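Local coordinates for phenol hydroxylase component phL (Pseudomonas stutzeri, PDB 3U52), which probably forms the largely helical beta-type subunit of the hydroxylase in a multicomponent phenol hydroxylase, supporting its oxygenase assembly, at residues C71-P76 with K269-E274; L214-N219 with E280-W285; K117-L122 with L172-S177; H288-A293 with L326-V331. All coordinates share one frame; numbering follows the deposited sequence.

Contact 1 of 4, residues C71-P76 with K269-E274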
loop_
_atom_site.group_PDB
_atom_site.type_symbol
_atom_site.label_atom_id
_atom_site.label_comp_id
_atom_site.label_asym_id
_atom_site.label_seq_id
_atom_site.Cartn_x
_atom_site.Cartn_y
_atom_site.Cartn_z
ATOM N N CYS D 71 -21.071 24.452 4.921
ATOM C CA CYS D 71 -19.719 24.151 4.380
ATOM C C CYS D 71 -18.726 25.318 4.368
ATOM O O CYS D 71 -17.565 25.114 4.025
ATOM C CB CYS D 71 -19.808 23.608 2.967
ATOM S SG CYS D 71 -20.739 22.133 2.944
ATOM N N ALA D 72 -19.167 26.531 4.715
ATOM C CA ALA D 72 -18.233 27.585 5.095
ATOM C C ALA D 72 -17.364 27.126 6.282
ATOM O O ALA D 72 -16.222 27.586 6.449
ATOM C CB ALA D 72 -18.984 28.857 5.495
ATOM N N VAL D 73 -17.904 26.267 7.137
ATOM C CA VAL D 73 -17.114 25.756 8.254
ATOM C C VAL D 73 -16.342 24.553 7.736
ATOM O O VAL D 73 -16.946 23.547 7.356
ATOM C CB VAL D 73 -17.985 25.386 9.477
ATOM C CG1 VAL D 73 -17.177 24.600 10.492
ATOM C CG2 VAL D 73 -18.583 26.646 10.125
ATOM N N SER D 74 -15.018 24.686 7.669
ATOM C CA SER D 74 -14.139 23.645 7.134
ATOM C C SER D 74 -12.982 23.430 8.103
ATOM O O SER D 74 -12.685 24.293 8.922
ATOM C CB SER D 74 -13.573 24.036 5.771
ATOM O OG SER D 74 -14.635 24.211 4.833
ATOM N N ASP D 75 -12.316 22.293 7.973
ATOM C CA ASP D 75 -11.305 21.871 8.932
ATOM C C ASP D 75 -9.923 22.302 8.397
ATOM O O ASP D 75 -9.525 21.863 7.314
ATOM C CB ASP D 75 -11.366 20.350 9.113
ATOM C CG ASP D 75 -10.409 19.842 10.199
ATOM O OD1 ASP D 75 -9.693 20.654 10.801
ATOM O OD2 ASP D 75 -10.350 18.632 10.452
ATOM N N PRO D 76 -9.209 23.178 9.140
ATOM C CA PRO D 76 -7.824 23.548 8.810
ATOM C C PRO D 76 -6.846 22.358 8.772
ATOM O O PRO D 76 -5.874 22.413 8.018
ATOM C CB PRO D 76 -7.421 24.544 9.928
ATOM C CG PRO D 76 -8.712 24.954 10.594
ATOM C CD PRO D 76 -9.719 23.854 10.346
ATOM N N LYS D 269 -14.844 31.408 14.054
ATOM C CA LYS D 269 -14.641 32.539 13.131
ATOM C C LYS D 269 -15.689 32.628 12.034
ATOM O O LYS D 269 -16.137 33.720 11.701
ATOM C CB LYS D 269 -13.277 32.507 12.458
ATOM C CG LYS D 269 -12.123 32.980 13.340
ATOM C CD LYS D 269 -10.895 33.350 12.471
ATOM C CE LYS D 269 -10.617 34.850 12.489
ATOM N NZ LYS D 269 -10.172 35.286 13.867
ATOM N N ALA D 270 -16.070 31.478 11.469
ATOM C CA ALA D 270 -17.017 31.442 10.353
ATOM C C ALA D 270 -18.446 31.686 10.816
ATOM O O ALA D 270 -19.201 32.371 10.127
ATOM C CB ALA D 270 -16.896 30.120 9.584
ATOM N N VAL D 271 -18.808 31.140 11.988
ATOM C CA VAL D 271 -20.177 31.310 12.536
ATOM C C VAL D 271 -20.409 32.755 13.081
ATOM O O VAL D 271 -21.399 33.405 12.747
ATOM C CB VAL D 271 -20.484 30.215 13.590
ATOM C CG1 VAL D 271 -21.867 30.367 14.154
ATOM C CG2 VAL D 271 -20.399 28.839 12.942
ATOM N N ALA D 272 -19.480 33.248 13.894
ATOM C CA ALA D 272 -19.496 34.640 14.338
ATOM C C ALA D 272 -19.389 35.693 13.192
ATOM O O ALA D 272 -20.125 36.668 13.170
ATOM C CB ALA D 272 -18.427 34.865 15.388
ATOM N N GLY D 273 -18.492 35.489 12.245
ATOM C CA GLY D 273 -18.365 36.376 11.087
ATOM C C GLY D 273 -19.524 36.367 10.119
ATOM O O GLY D 273 -19.650 37.264 9.296
ATOM N N GLU D 274 -20.390 35.364 10.199
ATOM C CA GLU D 274 -21.506 35.284 9.274
ATOM C C GLU D 274 -22.479 36.501 9.425
ATOM O O GLU D 274 -22.835 37.131 8.442
ATOM C CB GLU D 274 -22.251 33.969 9.446
ATOM C CG GLU D 274 -23.517 33.817 8.557
ATOM C CD GLU D 274 -23.236 33.180 7.197
ATOM O OE1 GLU D 274 -22.054 32.924 6.874
ATOM O OE2 GLU D 274 -24.212 32.909 6.460
#
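This is a small apolar loop-on-helix contact in which Val73 and Ala72, just ahead of helix 81-105, rest on Ala270 and Val271 toward the C-terminal part of helix 251-274. Most of it runs through one methyl group. Val73 CG2 lies 3.9 Å from Ala270 CB and 4.0 Å from Val271 CG2, so it touches two consecutive residues of the helix. The first torsion of Val73 (168°) sends CG1 opposite the backbone N and leaves CG2 beside that N, on the flank that meets the helix. Val271 is turned in the same way, and the two valine side chains meet at a slant, one CG2 methyl against the other. Alanine suits position 270 because its single methyl lets the loop backbone come close: Val73 CA and Ala270 CA are 6.1 Å apart, and the Ala72 carbonyl O lies 4.1 Å from Ala270 CB. A branched side chain suits position 73, which is buried and also packs on Met267 of the same helix and on Val149 and Met152 of helix 147-175. Polar bonds fix the backbone around these methyls: Val73 O is bonded by Thr148 OG1, and Asp75 N bonds Tyr32 OH. Nearby, Glu274 OE2 accepts a bond from Glu68 N, tying the helix to the approach to the loop. A connecting loop wedged by one valine between two long helices is in keeping with the ferritin-like, all-helical architecture of this hydroxylase family.

Contact 2 of 4, residues L214-N219 with E280-W285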
loop_
_atom_site.group_PDB
_atom_site.type_symbol
_atom_site.label_atom_id
_atom_site.label_comp_id
_atom_site.label_asym_id
_atom_site.label_seq_id
_atom_site.Cartn_x
_atom_site.Cartn_y
_atom_site.Cartn_z
ATOM N N LEU D 214 -24.574 23.671 22.284
ATOM C CA LEU D 214 -23.813 22.575 22.872
ATOM C C LEU D 214 -22.330 22.554 22.476
ATOM O O LEU D 214 -21.470 22.388 23.351
ATOM C CB LEU D 214 -24.459 21.217 22.557
ATOM C CG LEU D 214 -23.990 20.037 23.398
ATOM C CD1 LEU D 214 -23.990 20.266 24.890
ATOM C CD2 LEU D 214 -24.812 18.829 23.021
ATOM N N THR D 215 -22.015 22.710 21.183
ATOM C CA THR D 215 -20.585 22.698 20.799
ATOM C C THR D 215 -19.800 23.861 21.441
ATOM O O THR D 215 -18.658 23.684 21.903
ATOM C CB THR D 215 -20.361 22.597 19.256
ATOM O OG1 THR D 215 -19.014 22.191 19.025
ATOM C CG2 THR D 215 -20.533 23.910 18.552
ATOM N N LEU D 216 -20.416 25.040 21.457
ATOM C CA LEU D 216 -19.876 26.233 22.097
ATOM C C LEU D 216 -19.559 25.985 23.564
ATOM O O LEU D 216 -18.476 26.296 24.023
ATOM C CB LEU D 216 -20.892 27.391 21.987
ATOM C CG LEU D 216 -20.627 28.692 22.790
ATOM C CD1 LEU D 216 -19.379 29.373 22.293
ATOM C CD2 LEU D 216 -21.776 29.617 22.595
ATOM N N VAL D 217 -20.518 25.452 24.308
ATOM C CA VAL D 217 -20.355 25.261 25.757
ATOM C C VAL D 217 -19.304 24.208 26.048
ATOM O O VAL D 217 -18.385 24.428 26.872
ATOM C CB VAL D 217 -21.688 24.831 26.412
ATOM C CG1 VAL D 217 -21.480 24.550 27.897
ATOM C CG2 VAL D 217 -22.746 25.927 26.190
ATOM N N GLN D 218 -19.461 23.055 25.402
ATOM C CA GLN D 218 -18.528 21.941 25.545
ATOM C C GLN D 218 -17.112 22.211 24.959
ATOM O O GLN D 218 -16.088 22.107 25.656
ATOM C CB GLN D 218 -19.097 20.668 24.893
ATOM C CG GLN D 218 -18.172 19.433 25.057
ATOM C CD GLN D 218 -18.012 19.045 26.558
ATOM O OE1 GLN D 218 -18.869 18.398 27.084
ATOM N NE2 GLN D 218 -16.894 19.397 27.196
ATOM N N ASN D 219 -17.074 22.535 23.678
ATOM C CA ASN D 219 -15.827 22.521 22.925
ATOM C C ASN D 219 -15.031 23.817 23.004
ATOM O O ASN D 219 -13.839 23.792 22.724
ATOM C CB ASN D 219 -16.066 22.064 21.459
ATOM C CG ASN D 219 -16.601 20.610 21.365
ATOM O OD1 ASN D 219 -17.581 20.339 20.662
ATOM N ND2 ASN D 219 -15.985 19.687 22.101
ATOM N N GLU D 280 -24.877 38.059 18.188
ATOM C CA GLU D 280 -25.835 38.323 19.293
ATOM C C GLU D 280 -26.205 37.048 20.068
ATOM O O GLU D 280 -26.153 37.017 21.293
ATOM C CB GLU D 280 -27.153 38.959 18.773
ATOM C CG GLU D 280 -27.113 40.475 18.381
ATOM C CD GLU D 280 -28.270 40.872 17.415
ATOM O OE1 GLU D 280 -29.405 40.332 17.543
ATOM O OE2 GLU D 280 -28.036 41.715 16.507
ATOM N N LEU D 281 -26.614 36.013 19.323
ATOM C CA LEU D 281 -26.991 34.723 19.888
ATOM C C LEU D 281 -25.821 34.084 20.653
ATOM O O LEU D 281 -25.982 33.602 21.774
ATOM C CB LEU D 281 -27.449 33.798 18.769
ATOM C CG LEU D 281 -28.716 32.956 18.912
ATOM C CD1 LEU D 281 -28.629 31.763 17.951
ATOM C CD2 LEU D 281 -28.998 32.502 20.351
ATOM N N LEU D 282 -24.638 34.095 20.049
ATOM C CA LEU D 282 -23.458 33.534 20.687
ATOM C C LEU D 282 -23.145 34.267 21.983
ATOM O O LEU D 282 -22.817 33.646 22.991
ATOM C CB LEU D 282 -22.244 33.572 19.730
ATOM C CG LEU D 282 -22.246 32.709 18.449
ATOM C CD1 LEU D 282 -20.968 32.916 17.659
ATOM C CD2 LEU D 282 -22.377 31.249 18.789
ATOM N N GLN D 283 -23.252 35.603 21.973
ATOM C CA GLN D 283 -22.969 36.357 23.201
ATOM C C GLN D 283 -23.930 35.963 24.356
ATOM O O GLN D 283 -23.559 35.893 25.525
ATOM C CB GLN D 283 -23.060 37.866 22.933
ATOM C CG GLN D 283 -22.570 38.671 24.106
ATOM C CD GLN D 283 -21.106 38.449 24.376
ATOM O OE1 GLN D 283 -20.256 38.744 23.525
ATOM N NE2 GLN D 283 -20.792 37.927 25.556
ATOM N N LYS D 284 -25.189 35.747 24.008
ATOM C CA LYS D 284 -26.203 35.377 24.990
ATOM C C LYS D 284 -25.796 34.032 25.620
ATOM O O LYS D 284 -25.807 33.889 26.859
ATOM C CB LYS D 284 -27.550 35.311 24.272
ATOM C CG LYS D 284 -28.706 34.711 25.048
ATOM C CD LYS D 284 -29.881 34.448 24.080
ATOM C CE LYS D 284 -30.644 33.177 24.456
ATOM N NZ LYS D 284 -31.903 33.025 23.633
ATOM N N TRP D 285 -25.372 33.070 24.782
ATOM C CA TRP D 285 -24.976 31.747 25.305
ATOM C C TRP D 285 -23.716 31.855 26.143
ATOM O O TRP D 285 -23.679 31.269 27.205
ATOM C CB TRP D 285 -24.831 30.682 24.210
ATOM C CG TRP D 285 -26.101 30.308 23.544
ATOM C CD1 TRP D 285 -27.363 30.319 24.075
ATOM C CD2 TRP D 285 -26.235 29.849 22.200
ATOM N NE1 TRP D 285 -28.284 29.892 23.130
ATOM C CE2 TRP D 285 -27.613 29.597 21.972
ATOM C CE3 TRP D 285 -25.313 29.624 21.151
ATOM C CZ2 TRP D 285 -28.098 29.142 20.732
ATOM C CZ3 TRP D 285 -25.795 29.154 19.931
ATOM C CH2 TRP D 285 -27.177 28.942 19.726
#
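The indole of Trp285 meets Leu216 at its edge: CD2 of the leucine lies near the ring plane, 3.8 Å from Trp285 CE3. One face of the ring takes a methyl from its own helix, Leu281 CD2, 3.4 Å above the plane and displaced toward the rim. Ile65 and Asp210, both in loops, and Glu213 of helix 211-240 also touch the Trp285 side chain. Leu216 CD2 comes still closer to Trp285 CB, at 3.6 Å, while one turn earlier on helix 276-302 Leu282 CD2 stands 4.2 Å from the same methyl. A single leucine end thus fits against residues spaced three apart, packing helix 211-240 on helix 276-302 as expected in the all-helical, ferritin-like fold of this family. Leucine suits position 216 because its CG is anti to the backbone N (chi1 171°), which carries the forked end out across the gap. Leu282 points less directly at its neighbour, but its extended chain brings CD2 up to meet it. Met268 of helix 251-274 touches both Leu216 and Leu282, so a third helix closes the apolar cluster. Next to Leu216 on the same helix, Thr215 OG1 donates to Asn219 OD1 over 2.9 Å, arriving in the carbonyl plane on a lone pair at a C=O...donor angle of 126°. Asn219 closes a wider, pi-type turn at residues 216-219. Asn137 ND2 bonds the same OD1, while His153 NE2 bonds Thr215 OG1, linking these buried polar groups to neighbouring helices.

Contact 3 of 4, residues K117-L122 with L172-S177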
loop_
_atom_site.group_PDB
_atom_site.type_symbol
_atom_site.label_atom_id
_atom_site.label_comp_id
_atom_site.label_asym_id
_atom_site.label_seq_id
_atom_site.Cartn_x
_atom_site.Cartn_y
_atom_site.Cartn_z
ATOM N N LYS D 117 -3.638 9.689 46.384
ATOM C CA LYS D 117 -5.022 10.113 46.626
ATOM C C LYS D 117 -5.305 11.448 45.980
ATOM O O LYS D 117 -6.373 11.647 45.436
ATOM C CB LYS D 117 -5.375 10.106 48.112
ATOM C CG LYS D 117 -5.898 8.720 48.622
ATOM C CD LYS D 117 -5.009 7.503 48.175
ATOM C CE LYS D 117 -5.584 6.145 48.594
ATOM N NZ LYS D 117 -5.024 5.064 47.714
ATOM N N GLN D 118 -4.325 12.350 46.012
ATOM C CA GLN D 118 -4.403 13.618 45.293
ATOM C C GLN D 118 -4.642 13.411 43.795
ATOM O O GLN D 118 -5.339 14.198 43.186
ATOM C CB GLN D 118 -3.132 14.462 45.469
ATOM C CG GLN D 118 -2.984 15.153 46.841
ATOM C CD GLN D 118 -1.724 16.048 46.923
ATOM O OE1 GLN D 118 -0.597 15.555 46.892
ATOM N NE2 GLN D 118 -1.926 17.362 47.035
ATOM N N LEU D 119 -4.048 12.384 43.196
ATOM C CA LEU D 119 -4.324 12.099 41.772
ATOM C C LEU D 119 -5.711 11.541 41.559
ATOM O O LEU D 119 -6.397 11.912 40.609
ATOM C CB LEU D 119 -3.296 11.136 41.202
ATOM C CG LEU D 119 -1.849 11.634 41.148
ATOM C CD1 LEU D 119 -0.971 10.563 40.557
ATOM C CD2 LEU D 119 -1.706 12.950 40.357
ATOM N N LEU D 120 -6.115 10.638 42.443
ATOM C CA LEU D 120 -7.439 10.037 42.372
ATOM C C LEU D 120 -8.536 11.076 42.586
ATOM O O LEU D 120 -9.678 10.904 42.128
ATOM C CB LEU D 120 -7.562 8.931 43.405
ATOM C CG LEU D 120 -6.657 7.734 43.158
ATOM C CD1 LEU D 120 -6.991 6.583 44.128
ATOM C CD2 LEU D 120 -6.771 7.306 41.670
ATOM N N ARG D 121 -8.185 12.147 43.297
ATOM C CA ARG D 121 -9.150 13.174 43.697
ATOM C C ARG D 121 -9.146 14.381 42.761
ATOM O O ARG D 121 -10.209 14.970 42.516
ATOM C CB ARG D 121 -8.925 13.619 45.168
ATOM C CG ARG D 121 -9.851 14.743 45.623
ATOM C CD ARG D 121 -9.749 15.005 47.137
ATOM N NE ARG D 121 -10.811 15.911 47.584
ATOM C CZ ARG D 121 -10.654 17.204 47.871
ATOM N NH1 ARG D 121 -9.455 17.792 47.808
ATOM N NH2 ARG D 121 -11.714 17.903 48.265
ATOM N N LEU D 122 -7.978 14.753 42.243
ATOM C CA LEU D 122 -7.889 15.981 41.453
ATOM C C LEU D 122 -7.874 15.735 39.938
ATOM O O LEU D 122 -8.379 16.557 39.185
ATOM C CB LEU D 122 -6.650 16.776 41.862
ATOM C CG LEU D 122 -6.654 17.165 43.346
ATOM C CD1 LEU D 122 -5.347 17.864 43.699
ATOM C CD2 LEU D 122 -7.867 18.055 43.648
ATOM N N LEU D 172 -5.580 2.722 37.142
ATOM C CA LEU D 172 -5.265 1.309 37.083
ATOM C C LEU D 172 -3.796 1.043 37.362
ATOM O O LEU D 172 -3.441 -0.003 37.917
ATOM C CB LEU D 172 -5.666 0.704 35.729
ATOM C CG LEU D 172 -7.177 0.531 35.607
ATOM C CD1 LEU D 172 -7.587 0.005 34.224
ATOM C CD2 LEU D 172 -7.749 -0.396 36.729
ATOM N N MET D 173 -2.946 1.981 36.967
ATOM C CA MET D 173 -1.545 1.869 37.264
ATOM C C MET D 173 -1.372 1.961 38.767
ATOM O O MET D 173 -0.665 1.165 39.338
ATOM C CB MET D 173 -0.749 2.984 36.576
ATOM C CG MET D 173 0.674 2.586 36.391
ATOM S SD MET D 173 1.648 3.801 35.528
ATOM C CE MET D 173 0.757 3.930 33.976
ATOM N N ILE D 174 -2.033 2.935 39.403
ATOM C CA ILE D 174 -1.937 3.141 40.853
ATOM C C ILE D 174 -2.441 1.969 41.677
ATOM O O ILE D 174 -1.849 1.677 42.728
ATOM C CB ILE D 174 -2.672 4.428 41.288
ATOM C CG1 ILE D 174 -1.906 5.648 40.795
ATOM C CG2 ILE D 174 -2.888 4.445 42.813
ATOM C CD1 ILE D 174 -2.656 6.964 40.894
ATOM N N ASP D 175 -3.504 1.281 41.226
ATOM C CA ASP D 175 -4.011 0.106 41.951
ATOM C C ASP D 175 -3.506 -1.256 41.475
ATOM O O ASP D 175 -3.968 -2.297 41.968
ATOM C CB ASP D 175 -5.548 0.088 42.037
ATOM C CG ASP D 175 -6.240 -0.159 40.678
ATOM O OD1 ASP D 175 -5.733 -0.933 39.825
ATOM O OD2 ASP D 175 -7.335 0.410 40.475
ATOM N N GLY D 176 -2.604 -1.251 40.497
ATOM C CA GLY D 176 -2.053 -2.483 40.006
ATOM C C GLY D 176 -3.038 -3.321 39.223
ATOM O O GLY D 176 -3.010 -4.549 39.307
ATOM N N SER D 177 -3.907 -2.654 38.462
ATOM C CA SER D 177 -4.818 -3.304 37.503
ATOM C C SER D 177 -5.945 -4.120 38.186
ATOM O O SER D 177 -6.402 -5.167 37.705
ATOM C CB SER D 177 -4.028 -4.107 36.470
ATOM O OG SER D 177 -4.880 -4.482 35.416
#
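Next to Ile174, which packs on Leu119 and Leu120, the carboxylate of Asp175 is gripped by several backbone N-H groups: OD1 accepts from Thr178 N and, weakly, from Gly179 N, while OD2 accepts from Ala181 N. An aspartate suits this place because it ties the end of helix 147-175 to the start of helix 180-191. The helix closes in a Schellman motif. Ser177 N reaches back to Leu172 O over 2.7 Å, Gly176 N bonds Met173 O more weakly, and Gly176 has the positive phi (70°) that a glycine adopts easily. Ser177 OG, beyond the turn, is hydrogen-bonded to a basic side chain of another protein chain, so this corner also faces a partner subunit. Across the contact itself the forces are purely apolar, joining helix 113-122 to helix 147-175 within the family's helical fold. The two backbones stay well apart, with Leu120 CA and Ile174 CA 9.0 Å from each other, and long aliphatic chains span the gap. Ile174 suits this task: its extended outer torsion (chi2 168°) pushes the terminal methyl forward, where Ile174 CD1 meets Leu119 CD1 at 4.0 Å and Leu120 CD2 at 4.2 Å.

Contact 4 of 4, residues H288-A293 with L326-V331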
loop_
_atom_site.group_PDB
_atom_site.type_symbol
_atom_site.label_atom_id
_atom_site.label_comp_id
_atom_site.label_asym_id
_atom_site.label_seq_id
_atom_site.Cartn_x
_atom_site.Cartn_y
_atom_site.Cartn_z
ATOM N N HIS D 288 -24.680 33.272 29.623
ATOM C CA HIS D 288 -25.293 32.208 30.442
ATOM C C HIS D 288 -24.293 31.127 30.934
ATOM O O HIS D 288 -24.284 30.720 32.120
ATOM C CB HIS D 288 -26.467 31.580 29.701
ATOM C CG HIS D 288 -27.251 30.631 30.547
ATOM N ND1 HIS D 288 -27.949 31.034 31.666
ATOM C CD2 HIS D 288 -27.427 29.290 30.462
ATOM C CE1 HIS D 288 -28.528 29.987 32.230
ATOM N NE2 HIS D 288 -28.230 28.913 31.519
ATOM N N TRP D 289 -23.433 30.655 30.025
ATOM C CA TRP D 289 -22.641 29.460 30.334
ATOM C C TRP D 289 -21.229 29.679 30.787
ATOM O O TRP D 289 -20.716 28.880 31.561
ATOM C CB TRP D 289 -22.614 28.538 29.106
ATOM C CG TRP D 289 -23.912 27.896 28.770
ATOM C CD1 TRP D 289 -24.773 28.251 27.775
ATOM C CD2 TRP D 289 -24.461 26.743 29.377
ATOM N NE1 TRP D 289 -25.832 27.383 27.730
ATOM C CE2 TRP D 289 -25.650 26.440 28.700
ATOM C CE3 TRP D 289 -24.041 25.902 30.413
ATOM C CZ2 TRP D 289 -26.441 25.349 29.047
ATOM C CZ3 TRP D 289 -24.817 24.835 30.752
ATOM C CH2 TRP D 289 -26.009 24.563 30.076
ATOM N N GLU D 290 -20.552 30.725 30.307
ATOM C CA GLU D 290 -19.144 30.896 30.692
ATOM C C GLU D 290 -18.892 30.984 32.225
ATOM O O GLU D 290 -17.952 30.360 32.731
ATOM C CB GLU D 290 -18.455 32.014 29.889
ATOM C CG GLU D 290 -16.970 32.178 30.185
ATOM C CD GLU D 290 -16.684 33.119 31.382
ATOM O OE1 GLU D 290 -17.651 33.504 32.077
ATOM O OE2 GLU D 290 -15.500 33.491 31.623
ATOM N N PRO D 291 -19.728 31.752 32.977
ATOM C CA PRO D 291 -19.560 31.807 34.429
ATOM C C PRO D 291 -19.907 30.487 35.111
ATOM O O PRO D 291 -19.456 30.242 36.205
ATOM C CB PRO D 291 -20.568 32.902 34.859
ATOM C CG PRO D 291 -20.879 33.675 33.622
ATOM C CD PRO D 291 -20.799 32.663 32.516
ATOM N N GLN D 292 -20.722 29.644 34.494
ATOM C CA GLN D 292 -20.968 28.315 35.064
ATOM C C GLN D 292 -19.749 27.405 34.919
ATOM O O GLN D 292 -19.464 26.611 35.798
ATOM C CB GLN D 292 -22.159 27.677 34.396
ATOM C CG GLN D 292 -23.445 28.406 34.724
ATOM C CD GLN D 292 -24.607 27.735 34.122
ATOM O OE1 GLN D 292 -24.928 26.595 34.478
ATOM N NE2 GLN D 292 -25.268 28.420 33.192
ATOM N N ALA D 293 -19.037 27.559 33.795
ATOM C CA ALA D 293 -17.775 26.878 33.520
ATOM C C ALA D 293 -16.700 27.293 34.516
ATOM O O ALA D 293 -15.985 26.448 35.078
ATOM C CB ALA D 293 -17.324 27.151 32.072
ATOM N N LEU D 326 -16.407 38.816 20.394
ATOM C CA LEU D 326 -17.285 38.347 21.459
ATOM C C LEU D 326 -16.650 38.618 22.804
ATOM O O LEU D 326 -15.438 38.739 22.906
ATOM C CB LEU D 326 -17.600 36.846 21.323
ATOM C CG LEU D 326 -18.389 36.348 20.112
ATOM C CD1 LEU D 326 -18.221 34.841 19.937
ATOM C CD2 LEU D 326 -19.849 36.716 20.236
ATOM N N GLN D 327 -17.473 38.675 23.842
ATOM C CA GLN D 327 -17.018 39.130 25.147
ATOM C C GLN D 327 -17.164 38.072 26.225
ATOM O O GLN D 327 -18.142 37.330 26.253
ATOM C CB GLN D 327 -17.819 40.366 25.566
ATOM C CG GLN D 327 -17.108 41.257 26.569
ATOM C CD GLN D 327 -16.524 42.528 25.936
ATOM O OE1 GLN D 327 -15.451 42.502 25.311
ATOM N NE2 GLN D 327 -17.226 43.655 26.126
ATOM N N SER D 328 -16.166 38.015 27.095
ATOM C CA SER D 328 -16.267 37.305 28.360
ATOM C C SER D 328 -15.532 38.106 29.443
ATOM O O SER D 328 -14.601 38.880 29.161
ATOM C CB SER D 328 -15.769 35.851 28.262
ATOM O OG SER D 328 -14.364 35.717 28.449
ATOM N N ARG D 329 -15.962 37.900 30.682
ATOM C CA ARG D 329 -15.564 38.754 31.794
ATOM C C ARG D 329 -14.319 38.277 32.564
ATOM O O ARG D 329 -14.350 38.191 33.802
ATOM C CB ARG D 329 -16.771 38.977 32.727
ATOM C CG ARG D 329 -18.142 38.942 31.979
ATOM C CD ARG D 329 -18.944 37.650 32.266
ATOM N NE ARG D 329 -19.944 37.858 33.327
ATOM C CZ ARG D 329 -19.683 37.997 34.630
ATOM N NH1 ARG D 329 -18.432 37.942 35.098
ATOM N NH2 ARG D 329 -20.698 38.190 35.471
ATOM N N GLY D 330 -13.248 37.957 31.818
ATOM C CA GLY D 330 -11.870 37.866 32.340
ATOM C C GLY D 330 -10.994 38.917 31.657
ATOM O O GLY D 330 -11.477 39.608 30.749
ATOM N N VAL D 331 -9.724 39.043 32.071
ATOM C CA VAL D 331 -8.749 40.062 31.519
ATOM C C VAL D 331 -8.588 40.101 29.948
ATOM O O VAL D 331 -9.434 40.669 29.226
ATOM C CB VAL D 331 -7.342 40.014 32.300
ATOM C CG1 VAL D 331 -6.242 40.928 31.670
ATOM C CG2 VAL D 331 -7.529 40.342 33.786
#
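Glu290 and Ser328 form the buried side of this contact, where the kinked helix 276-302 faces the irregular C-terminal tail, and Pro291 with Arg329 forms the looser outer side. Inside, the carboxylate of Glu290 comes up to the serine with OE2 4.0 Å from Ser328 OG, a touch and not a bond. CG of Glu290 stands opposite the backbone N (chi1 -176°) and the chain then bends at chi2, which turns the acid toward helix 307-322, where OE2 forms a salt bridge with Arg314 NE. A small serine suits this buried place, lying against the acid on one side and Leu321 on another. The tail is pinned by Ser318 OG, which bonds both Ser328 O and Gly330 O, around an inverse gamma turn centred on Arg329. Outside, the exposed Arg329 makes only loose contacts within the chain, and lattice packing may influence its pose. Its NE lies 4.3 Å from Pro291 CG, with the guanidinium set obliquely to the proline, and its CD 4.3 Å from Glu290 OE1. Proline suits the kink because it has no backbone N-H to offer the preceding turn. The backbone N of Gln292 also lacks its usual bond to His288 O; its side-chain NE2 takes that acceptor instead at 2.7 Å, nearly straight (164°), though from 48° above the carbonyl plane. At 5.1 Å from Glu290 OE1, Arg329 NE forms no ion pair there. The charge of the buried acid is thus probably balanced chiefly by Arg314, with Arg329 adding at most a weaker attraction from the surface.

Overall arrangement
Along the chain contact 3 is nested inside the loop closed by contact 1, contacts 1 and 2 alternate their segments, and contact 4 comes last. Contacts 2 and 4 share helix 276-302 and lie about 10 Å apart between centres; Gln283 OE1 probably bonds Gln327 N (2.8 Å), and Val217 CG2 packs on Trp289 CG. Contact 1, about 15 Å from contact 2 between centres, joins it through Ala272 CB and Leu282 CD1 (3.9 Å), where the consecutive helices 251-274 and 276-302 pack together. Contact 3 stands apart, about 41 Å from contact 1 between centres and across the chain's centre. Helices 147-175 and 211-240 span the distance to this corner, which meets another subunit.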